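DNA-damage inducible protein DDI1-like protein (Leishmania major, PDB 5YQ8) is the retroviral protease-like domain of a Ddi1 protein, a dimeric aspartic protease that probably cleaves peptide bonds. Local coordinates at residues M30-A35 / V82-A87; Y7-I12 / I116-L121; G62-T67 / F78-I83. All coordinates share one frame; numbering follows the deposited sequence.

Contact 1. Residues M30-A35 / V82-A87; sequences MNKRTA and VIEDQA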
loop_
_atom_site.group_PDB
_atom_site.type_symbol
_atom_site.label_atom_id
_atom_site.label_comp_id
_atom_site.label_asym_id
_atom_site.label_seq_id
_atom_site.Cartn_x
_atom_site.Cartn_y
_atom_site.Cartn_z
ATOM N N MET A 30 -13.197 -2.398 7.250
ATOM C CA MET A 30 -13.261 -2.165 8.664
ATOM C C MET A 30 -13.675 -3.433 9.371
ATOM O O MET A 30 -14.596 -4.133 8.891
ATOM C CB MET A 30 -14.308 -1.071 8.931
ATOM C CG MET A 30 -14.712 -0.941 10.372
ATOM S SD MET A 30 -15.823 0.462 10.606
ATOM C CE MET A 30 -14.789 1.856 10.314
ATOM N N ASN A 31 -13.082 -3.711 10.529
ATOM C CA ASN A 31 -13.455 -4.950 11.236
ATOM C C ASN A 31 -14.786 -4.784 11.931
ATOM O O ASN A 31 -15.219 -3.673 12.153
ATOM C CB ASN A 31 -12.340 -5.491 12.149
ATOM C CG ASN A 31 -11.885 -4.495 13.161
ATOM O OD1 ASN A 31 -12.478 -3.410 13.264
ATOM N ND2 ASN A 31 -10.791 -4.795 13.867
ATOM N N LYS A 32 -15.469 -5.880 12.216
ATOM C CA LYS A 32 -16.783 -5.853 12.879
ATOM C C LYS A 32 -16.742 -5.132 14.211
ATOM O O LYS A 32 -17.669 -4.376 14.545
ATOM C CB LYS A 32 -17.328 -7.267 13.101
ATOM C CG LYS A 32 -18.685 -7.299 13.816
ATOM C CD LYS A 32 -19.355 -8.660 13.752
ATOM C CE LYS A 32 -20.654 -8.686 14.555
ATOM N NZ LYS A 32 -21.440 -9.918 14.167
ATOM N N ARG A 33 -15.637 -5.332 14.930
ATOM C CA ARG A 33 -15.478 -4.839 16.275
ATOM C C ARG A 33 -15.487 -3.350 16.238
ATOM O O ARG A 33 -16.071 -2.732 17.152
ATOM C CB ARG A 33 -14.158 -5.346 16.910
ATOM C CG ARG A 33 -13.952 -4.898 18.372
ATOM C CD ARG A 33 -12.773 -5.637 19.027
ATOM N NE ARG A 33 -11.806 -6.050 17.995
ATOM C CZ ARG A 33 -10.774 -5.328 17.560
ATOM N NH1 ARG A 33 -10.503 -4.130 18.099
ATOM N NH2 ARG A 33 -9.969 -5.820 16.585
ATOM N N THR A 34 -14.833 -2.759 15.226
ATOM C CA THR A 34 -14.718 -1.286 15.145
ATOM C C THR A 34 -16.056 -0.637 14.824
ATOM O O THR A 34 -16.478 0.334 15.489
ATOM C CB THR A 34 -13.697 -0.886 14.125
ATOM O OG1 THR A 34 -12.434 -1.284 14.643
ATOM C CG2 THR A 34 -13.676 0.664 13.941
ATOM N N ALA A 35 -16.730 -1.162 13.825
ATOM C CA ALA A 35 -18.027 -0.625 13.439
ATOM C C ALA A 35 -19.012 -0.797 14.587
ATOM O O ALA A 35 -19.821 0.075 14.835
ATOM C CB ALA A 35 -18.511 -1.288 12.170
ATOM N N VAL A 82 -17.280 -4.472 5.700
ATOM C CA VAL A 82 -17.149 -4.844 7.088
ATOM C C VAL A 82 -16.902 -6.348 7.139
ATOM O O VAL A 82 -17.678 -7.114 6.527
ATOM C CB VAL A 82 -18.366 -4.428 7.940
ATOM C CG1 VAL A 82 -18.187 -4.899 9.355
ATOM C CG2 VAL A 82 -18.535 -2.905 7.953
ATOM N N ILE A 83 -15.820 -6.741 7.822
ATOM C CA ILE A 83 -15.398 -8.124 7.908
ATOM C C ILE A 83 -15.068 -8.470 9.361
ATOM O O ILE A 83 -14.288 -7.763 9.987
ATOM C CB ILE A 83 -14.180 -8.350 6.979
ATOM C CG1 ILE A 83 -14.583 -8.129 5.518
ATOM C CG2 ILE A 83 -13.633 -9.750 7.162
ATOM C CD1 ILE A 83 -13.691 -8.700 4.432
ATOM N N GLU A 84 -15.613 -9.567 9.884
ATOM C CA GLU A 84 -15.607 -9.799 11.342
ATOM C C GLU A 84 -14.207 -9.787 12.018
ATOM O O GLU A 84 -13.920 -8.890 12.841
ATOM C CB GLU A 84 -16.402 -11.071 11.743
ATOM C CG GLU A 84 -16.334 -11.342 13.274
ATOM C CD GLU A 84 -16.837 -12.715 13.675
ATOM O OE1 GLU A 84 -17.823 -12.820 14.460
ATOM O OE2 GLU A 84 -16.193 -13.702 13.225
ATOM N N ASP A 85 -13.371 -10.778 11.705
ATOM C CA ASP A 85 -12.062 -10.921 12.391
ATOM C C ASP A 85 -10.953 -10.483 11.444
ATOM O O ASP A 85 -10.372 -11.270 10.740
ATOM C CB ASP A 85 -11.774 -12.358 12.888
ATOM C CG ASP A 85 -12.697 -12.808 14.004
ATOM O OD1 ASP A 85 -13.035 -12.002 14.881
ATOM O OD2 ASP A 85 -13.077 -13.986 14.006
ATOM N N GLN A 86 -10.686 -9.184 11.459
ATOM C CA GLN A 86 -9.586 -8.561 10.769
ATOM C C GLN A 86 -8.684 -7.953 11.855
ATOM O O GLN A 86 -9.135 -7.300 12.816
ATOM C CB GLN A 86 -10.128 -7.505 9.811
ATOM C CG GLN A 86 -9.074 -6.777 9.003
ATOM C CD GLN A 86 -9.618 -5.601 8.172
ATOM O OE1 GLN A 86 -9.924 -5.745 6.989
ATOM N NE2 GLN A 86 -9.668 -4.416 8.772
ATOM N N ALA A 87 -7.391 -8.173 11.717
ATOM C CA ALA A 87 -6.461 -7.742 12.758
ATOM C C ALA A 87 -6.546 -6.229 12.910
ATOM O O ALA A 87 -6.544 -5.726 14.056
ATOM C CB ALA A 87 -5.027 -8.168 12.433
#
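Val82 and Met30 form a parallel beta bridge. The Met30 carbonyl serves both strand residues opposite: Val82 CA-H approaches it, and Ile83 N bonds to Met30 O at 3.1 Å with an N-H...O angle of 159°. Val82 CG1 lies anti to its own backbone N (chi1 178°), and this branch reaches Lys32 CA at the start of helix 32-37. Ile83 then pairs with Asn31 and returns the bond, Lys32 N donating to Ile83 O at 3.1 Å from well above the carbonyl plane. The same N-H makes a second, weak bond to Glu84 O. The side chains of Glu84 and Lys32 meet through their aliphatic parts, Glu84 CG lying 4.1 Å from Lys32 CD, while Lys32 NZ and Glu84 OE1 stay 4.6 Å apart without a salt bridge. Gln86 closes the contact with its carbonyl and its CB, which packs on Asn31 CB, while its amide turns to Met88 O. Asn31 ND2 donates to Gln86 O at 3.2 Å, with Gln86 O near the plane of the Asn31 amide, and also to Asp89 OD1. On the helix side, Asn31 OD1 accepts from Thr34 OG1 in the carbonyl plane, on a lone pair, and from Thr34 N well above that plane. Asn31 is thus the N-cap of helix 32-37, and a parallel strand pair runs into a capped helix within the mixed sheet of this retropepsin-like domain.

Contact 2. Residues Y7-I12 / I116-L121; sequences YVPCTI and INVPFL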
loop_
_atom_site.group_PDB
_atom_site.type_symbol
_atom_site.label_atom_id
_atom_site.label_comp_id
_atom_site.label_asym_id
_atom_site.label_seq_id
_atom_site.Cartn_x
_atom_site.Cartn_y
_atom_site.Cartn_z
ATOM N N TYR A 7 0.060 4.484 9.527
ATOM C CA TYR A 7 -1.256 4.670 10.147
ATOM C C TYR A 7 -1.541 6.144 10.396
ATOM O O TYR A 7 -0.663 6.888 10.697
ATOM C CB TYR A 7 -1.350 3.916 11.456
ATOM C CG TYR A 7 -1.358 2.423 11.304
ATOM C CD1 TYR A 7 -0.164 1.684 11.090
ATOM C CD2 TYR A 7 -2.537 1.716 11.476
ATOM C CE1 TYR A 7 -0.209 0.322 10.946
ATOM C CE2 TYR A 7 -2.565 0.333 11.370
ATOM C CZ TYR A 7 -1.432 -0.343 11.083
ATOM O OH TYR A 7 -1.560 -1.664 11.023
ATOM N N VAL A 8 -2.773 6.547 10.203
ATOM C CA VAL A 8 -3.266 7.817 10.642
ATOM C C VAL A 8 -4.390 7.667 11.649
ATOM O O VAL A 8 -5.194 6.723 11.567
ATOM C CB VAL A 8 -3.704 8.652 9.470
ATOM C CG1 VAL A 8 -2.495 9.070 8.644
ATOM C CG2 VAL A 8 -4.780 7.940 8.627
ATOM N N PRO A 9 -4.458 8.611 12.611
ATOM C CA PRO A 9 -5.646 8.624 13.472
ATOM C C PRO A 9 -6.832 9.357 12.820
ATOM O O PRO A 9 -6.669 10.128 11.900
ATOM C CB PRO A 9 -5.164 9.343 14.702
ATOM C CG PRO A 9 -4.122 10.351 14.105
ATOM C CD PRO A 9 -3.488 9.672 12.960
ATOM N N CYS A 10 -8.028 9.066 13.288
ATOM C CA CYS A 10 -9.255 9.718 12.879
ATOM C C CYS A 10 -10.373 9.345 13.845
ATOM O O CYS A 10 -10.198 8.506 14.709
ATOM C CB CYS A 10 -9.663 9.248 11.463
ATOM S SG CYS A 10 -9.983 7.467 11.216
ATOM N N THR A 11 -11.560 9.914 13.649
ATOM C CA THR A 11 -12.724 9.610 14.503
ATOM C C THR A 11 -13.964 9.322 13.640
ATOM O O THR A 11 -14.224 10.017 12.688
ATOM C CB THR A 11 -13.058 10.792 15.472
ATOM O OG1 THR A 11 -13.401 11.979 14.734
ATOM C CG2 THR A 11 -11.912 11.110 16.349
ATOM N N ILE A 12 -14.766 8.345 14.037
ATOM C CA ILE A 12 -16.053 8.067 13.459
ATOM C C ILE A 12 -17.067 8.086 14.582
ATOM O O ILE A 12 -16.982 7.249 15.511
ATOM C CB ILE A 12 -16.059 6.687 12.817
ATOM C CG1 ILE A 12 -14.914 6.600 11.786
ATOM C CG2 ILE A 12 -17.408 6.407 12.159
ATOM C CD1 ILE A 12 -14.836 5.356 10.921
ATOM N N ILE A 116 -4.541 20.109 4.327
ATOM C CA ILE A 116 -4.306 19.637 5.683
ATOM C C ILE A 116 -3.499 18.342 5.584
ATOM O O ILE A 116 -3.882 17.403 4.880
ATOM C CB ILE A 116 -5.643 19.373 6.460
ATOM C CG1 ILE A 116 -6.632 20.531 6.305
ATOM C CG2 ILE A 116 -5.340 19.127 7.909
ATOM C CD1 ILE A 116 -6.121 21.908 6.783
ATOM N N ASN A 117 -2.449 18.263 6.390
ATOM C CA ASN A 117 -1.562 17.136 6.483
ATOM C C ASN A 117 -1.680 16.460 7.842
ATOM O O ASN A 117 -1.370 17.046 8.838
ATOM C CB ASN A 117 -0.126 17.626 6.295
ATOM C CG ASN A 117 0.046 18.436 4.997
ATOM O OD1 ASN A 117 0.356 17.905 3.935
ATOM N ND2 ASN A 117 -0.170 19.763 5.099
ATOM N N VAL A 118 -2.126 15.204 7.863
ATOM C CA VAL A 118 -2.131 14.380 9.060
ATOM C C VAL A 118 -0.799 13.629 9.063
ATOM O O VAL A 118 -0.551 12.840 8.179
ATOM C CB VAL A 118 -3.248 13.313 9.019
ATOM C CG1 VAL A 118 -3.455 12.630 10.348
ATOM C CG2 VAL A 118 -4.533 13.965 8.706
ATOM N N PRO A 119 0.007 13.774 10.123
ATOM C CA PRO A 119 1.249 13.032 10.209
ATOM C C PRO A 119 0.951 11.577 10.588
ATOM O O PRO A 119 0.003 11.297 11.318
ATOM C CB PRO A 119 2.031 13.741 11.309
ATOM C CG PRO A 119 1.068 14.592 12.046
ATOM C CD PRO A 119 -0.287 14.455 11.381
ATOM N N PHE A 120 1.739 10.684 10.010
ATOM C CA PHE A 120 1.681 9.268 10.288
ATOM C C PHE A 120 2.119 9.090 11.695
ATOM O O PHE A 120 3.081 9.784 12.192
ATOM C CB PHE A 120 2.569 8.463 9.332
ATOM C CG PHE A 120 2.096 8.544 7.894
ATOM C CD1 PHE A 120 0.804 8.148 7.542
ATOM C CD2 PHE A 120 2.917 9.084 6.900
ATOM C CE1 PHE A 120 0.343 8.303 6.219
ATOM C CE2 PHE A 120 2.450 9.219 5.586
ATOM C CZ PHE A 120 1.160 8.827 5.247
ATOM N N LEU A 121 1.442 8.147 12.335
ATOM C CA LEU A 121 1.697 7.875 13.701
ATOM C C LEU A 121 3.093 7.300 13.857
ATOM O O LEU A 121 3.531 6.492 13.011
ATOM C CB LEU A 121 0.695 6.878 14.266
ATOM C CG LEU A 121 -0.772 7.278 14.310
ATOM C CD1 LEU A 121 -1.583 6.041 14.556
ATOM C CD2 LEU A 121 -1.034 8.293 15.408
HETATM O O HOH W 1 2.522 4.864 10.896
#
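Tyr7 O is gripped from 116-121 by Leu121 N, at 2.9 Å and with the N-H pointing almost straight at it (170°). Phe120 adds a CA-H contact to the same oxygen, 3.4 Å from Phe120 CA, and the edge of its ring also faces it. A water adds a second link: it accepts from Tyr7 N at 2.8 Å and donates to Leu121 O, so both backbone polar groups of Tyr7 are tied to Leu121, one directly and one through solvent. Apolar packing fills in beside these bonds. The Val8 and Phe120 side chains run alongside one another in the same sense, and Val8 CG1 comes within 3.6 Å of Phe120 CD1. That methyl stands anti to the carbonyl carbon of Val8 (chi1 -69°), where it also meets Val118 CG1. Leu121 splits its two methyls between neighbours, CD1 resting on Tyr7 CB and CD2 on Pro9 CD at 3.7 Å as the Pro9 and Leu121 side chains pass with opposed directions. Val118 CG1 touches Pro9 CD as well, at 3.9 Å. The axes of strands 7-12 and 116-119 make 114°, and the direct bond lies just past strand 116-119, so this is a crossing rather than a beta pairing. It joins the two sheets of the retropepsin-like domain: the mixed one, where 7-12 is outermost within this chain, and the three-stranded antiparallel one.

Contact 3. Residues G62-T67 / F78-I83; sequences GRIHMT and FAFYVI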
loop_
_atom_site.group_PDB
_atom_site.type_symbol
_atom_site.label_atom_id
_atom_site.label_comp_id
_atom_site.label_asym_id
_atom_site.label_seq_id
_atom_site.Cartn_x
_atom_site.Cartn_y
_atom_site.Cartn_z
ATOM N N GLY A 62 -20.764 -7.140 5.279
ATOM C CA GLY A 62 -21.575 -6.195 4.526
ATOM C C GLY A 62 -20.694 -5.063 4.031
ATOM O O GLY A 62 -19.459 -5.180 4.062
ATOM N N ARG A 63 -21.348 -4.004 3.541
ATOM C CA ARG A 63 -20.675 -2.824 3.069
ATOM C C ARG A 63 -21.316 -1.580 3.624
ATOM O O ARG A 63 -22.523 -1.488 3.565
ATOM C CB ARG A 63 -20.718 -2.785 1.559
ATOM C CG ARG A 63 -19.822 -1.716 0.912
ATOM C CD ARG A 63 -19.926 -1.727 -0.601
ATOM N NE ARG A 63 -18.936 -0.837 -1.210
ATOM C CZ ARG A 63 -19.129 0.433 -1.601
ATOM N NH1 ARG A 63 -20.318 1.041 -1.520
ATOM N NH2 ARG A 63 -18.099 1.125 -2.118
ATOM N N ILE A 64 -20.528 -0.614 4.110
ATOM C CA ILE A 64 -21.063 0.640 4.664
ATOM C C ILE A 64 -20.889 1.624 3.527
ATOM O O ILE A 64 -19.772 1.947 3.101
ATOM C CB ILE A 64 -20.316 1.032 5.923
ATOM C CG1 ILE A 64 -20.865 0.280 7.119
ATOM C CG2 ILE A 64 -20.464 2.492 6.254
ATOM C CD1 ILE A 64 -20.180 0.508 8.447
ATOM N N HIS A 65 -21.992 2.094 2.972
ATOM C CA HIS A 65 -21.907 2.859 1.692
ATOM C C HIS A 65 -21.485 4.297 1.903
ATOM O O HIS A 65 -20.943 4.930 1.024
ATOM C CB HIS A 65 -23.231 2.793 0.917
ATOM C CG HIS A 65 -23.668 1.403 0.634
ATOM N ND1 HIS A 65 -22.884 0.505 -0.042
ATOM C CD2 HIS A 65 -24.803 0.748 0.957
ATOM C CE1 HIS A 65 -23.545 -0.637 -0.170
ATOM N NE2 HIS A 65 -24.704 -0.521 0.447
ATOM N N MET A 66 -21.752 4.799 3.094
ATOM C CA MET A 66 -21.384 6.158 3.489
ATOM C C MET A 66 -21.470 6.270 4.985
ATOM O O MET A 66 -22.499 5.981 5.556
ATOM C CB MET A 66 -22.261 7.237 2.860
ATOM C CG MET A 66 -21.764 8.650 3.155
ATOM S SD MET A 66 -22.474 9.241 4.657
ATOM C CE MET A 66 -21.904 10.887 4.724
ATOM N N THR A 67 -20.331 6.584 5.599
ATOM C CA THR A 67 -20.253 6.993 6.969
ATOM C C THR A 67 -19.299 8.173 7.043
ATOM O O THR A 67 -18.224 8.155 6.442
ATOM C CB THR A 67 -19.764 5.856 7.897
ATOM O OG1 THR A 67 -19.688 6.314 9.273
ATOM C CG2 THR A 67 -18.429 5.329 7.493
ATOM N N PHE A 78 -16.641 8.079 3.798
ATOM C CA PHE A 78 -16.067 6.795 3.473
ATOM C C PHE A 78 -17.099 5.750 3.134
ATOM O O PHE A 78 -18.200 5.757 3.617
ATOM C CB PHE A 78 -15.229 6.286 4.638
ATOM C CG PHE A 78 -13.784 6.759 4.567
ATOM C CD1 PHE A 78 -13.474 8.125 4.717
ATOM C CD2 PHE A 78 -12.750 5.857 4.299
ATOM C CE1 PHE A 78 -12.192 8.575 4.609
ATOM C CE2 PHE A 78 -11.445 6.319 4.205
ATOM C CZ PHE A 78 -11.172 7.671 4.364
ATOM N N ALA A 79 -16.691 4.799 2.304
ATOM C CA ALA A 79 -17.431 3.544 2.041
ATOM C C ALA A 79 -16.421 2.428 2.178
ATOM O O ALA A 79 -15.261 2.542 1.676
ATOM C CB ALA A 79 -18.002 3.496 0.661
ATOM N N PHE A 80 -16.834 1.393 2.911
ATOM C CA PHE A 80 -15.991 0.247 3.109
ATOM C C PHE A 80 -16.736 -1.017 3.450
ATOM O O PHE A 80 -17.899 -0.961 3.804
ATOM C CB PHE A 80 -15.006 0.529 4.204
ATOM C CG PHE A 80 -15.594 1.181 5.373
ATOM C CD1 PHE A 80 -16.434 0.499 6.190
ATOM C CD2 PHE A 80 -15.309 2.495 5.616
ATOM C CE1 PHE A 80 -16.982 1.145 7.252
ATOM C CE2 PHE A 80 -15.858 3.155 6.620
ATOM C CZ PHE A 80 -16.692 2.477 7.453
ATOM N N TYR A 81 -16.090 -2.149 3.243
ATOM C CA TYR A 81 -16.646 -3.423 3.640
ATOM C C TYR A 81 -16.434 -3.646 5.112
ATOM O O TYR A 81 -15.542 -3.109 5.702
ATOM C CB TYR A 81 -15.999 -4.540 2.837
ATOM C CG TYR A 81 -16.287 -4.464 1.371
ATOM C CD1 TYR A 81 -17.596 -4.616 0.895
ATOM C CD2 TYR A 81 -15.284 -4.285 0.443
ATOM C CE1 TYR A 81 -17.901 -4.582 -0.445
ATOM C CE2 TYR A 81 -15.587 -4.309 -0.922
ATOM C CZ TYR A 81 -16.911 -4.427 -1.349
ATOM O OH TYR A 81 -17.332 -4.385 -2.655
ATOM N N VAL A 82 -17.280 -4.472 5.700
ATOM C CA VAL A 82 -17.149 -4.844 7.088
ATOM C C VAL A 82 -16.902 -6.348 7.139
ATOM O O VAL A 82 -17.678 -7.114 6.527
ATOM C CB VAL A 82 -18.366 -4.428 7.940
ATOM C CG1 VAL A 82 -18.187 -4.899 9.355
ATOM C CG2 VAL A 82 -18.535 -2.905 7.953
ATOM N N ILE A 83 -15.820 -6.741 7.822
ATOM C CA ILE A 83 -15.398 -8.124 7.908
ATOM C C ILE A 83 -15.068 -8.470 9.361
ATOM O O ILE A 83 -14.288 -7.763 9.987
ATOM C CB ILE A 83 -14.180 -8.350 6.979
ATOM C CG1 ILE A 83 -14.583 -8.129 5.518
ATOM C CG2 ILE A 83 -13.633 -9.750 7.162
ATOM C CD1 ILE A 83 -13.691 -8.700 4.432
#
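Ile64 and Phe80 exchange both backbone bonds: Ile64 N donates to Phe80 O at 2.7 Å, almost straight (171°), and Phe80 N to Ile64 O at 3.0 Å. At one end, Val82 N reaches Gly62 O at 2.8 Å from above the carbonyl plane, while the return from Gly62 N to Val82 O is weak. At the other, Thr67 N and Phe78 O pair at 3.0 Å, and Phe78 N is satisfied by Thr67 O. Between the Ile64 and Thr67 pairs the register slips by one residue, a beta bulge; there Ala79 CB packs against His65 O. On the Ile64 face, the Phe80 ring, with CG between backbone N and carbonyl carbon (chi1 44°), receives Ile64 CD1 at 3.5 Å and Thr67 CG2. On the other face, the extended Arg63 chain passes the Tyr81 ring obliquely, CD nearest to CE1, its guanidinium turned 71° from the ring plane, and Ala79 CB lies over one guanidinium face. Arg63 NH1 donates in plane to His65 ND1 at 3.0 Å, while His65 NE2 bonds to Asp45. Tyr81 also packs on Lys2 of the second subunit. This is the bulged antiparallel hairpin of the retropepsin-like fold, whose strand 62-71 is outermost in the mixed sheet within this chain.

Overall arrangement
Contacts 1 and 3 are two sides of one strand: 74-83 pairs with 29-31 in contact 1 and with 62-71 in contact 3, sharing Val82 and Ile83, with centres about 11 Å apart. Contact 2 lies about 19 Å from the centre of either, on the opposite side of the chain's centre, yet Ile12 spans the gap: its CD1 is 3.6 Å from Met30 CE, and its CG2 is 3.7 Å from Thr67 OG1. Met30 CE also packs on Phe80 CZ, at 3.5 Å. The side chain of Asp22, the probable catalytic aspartate, is about 9 Å from those of Gln86 and Tyr7, and about 11 Å from that of Phe78, so all three contacts lie near it, none containing it.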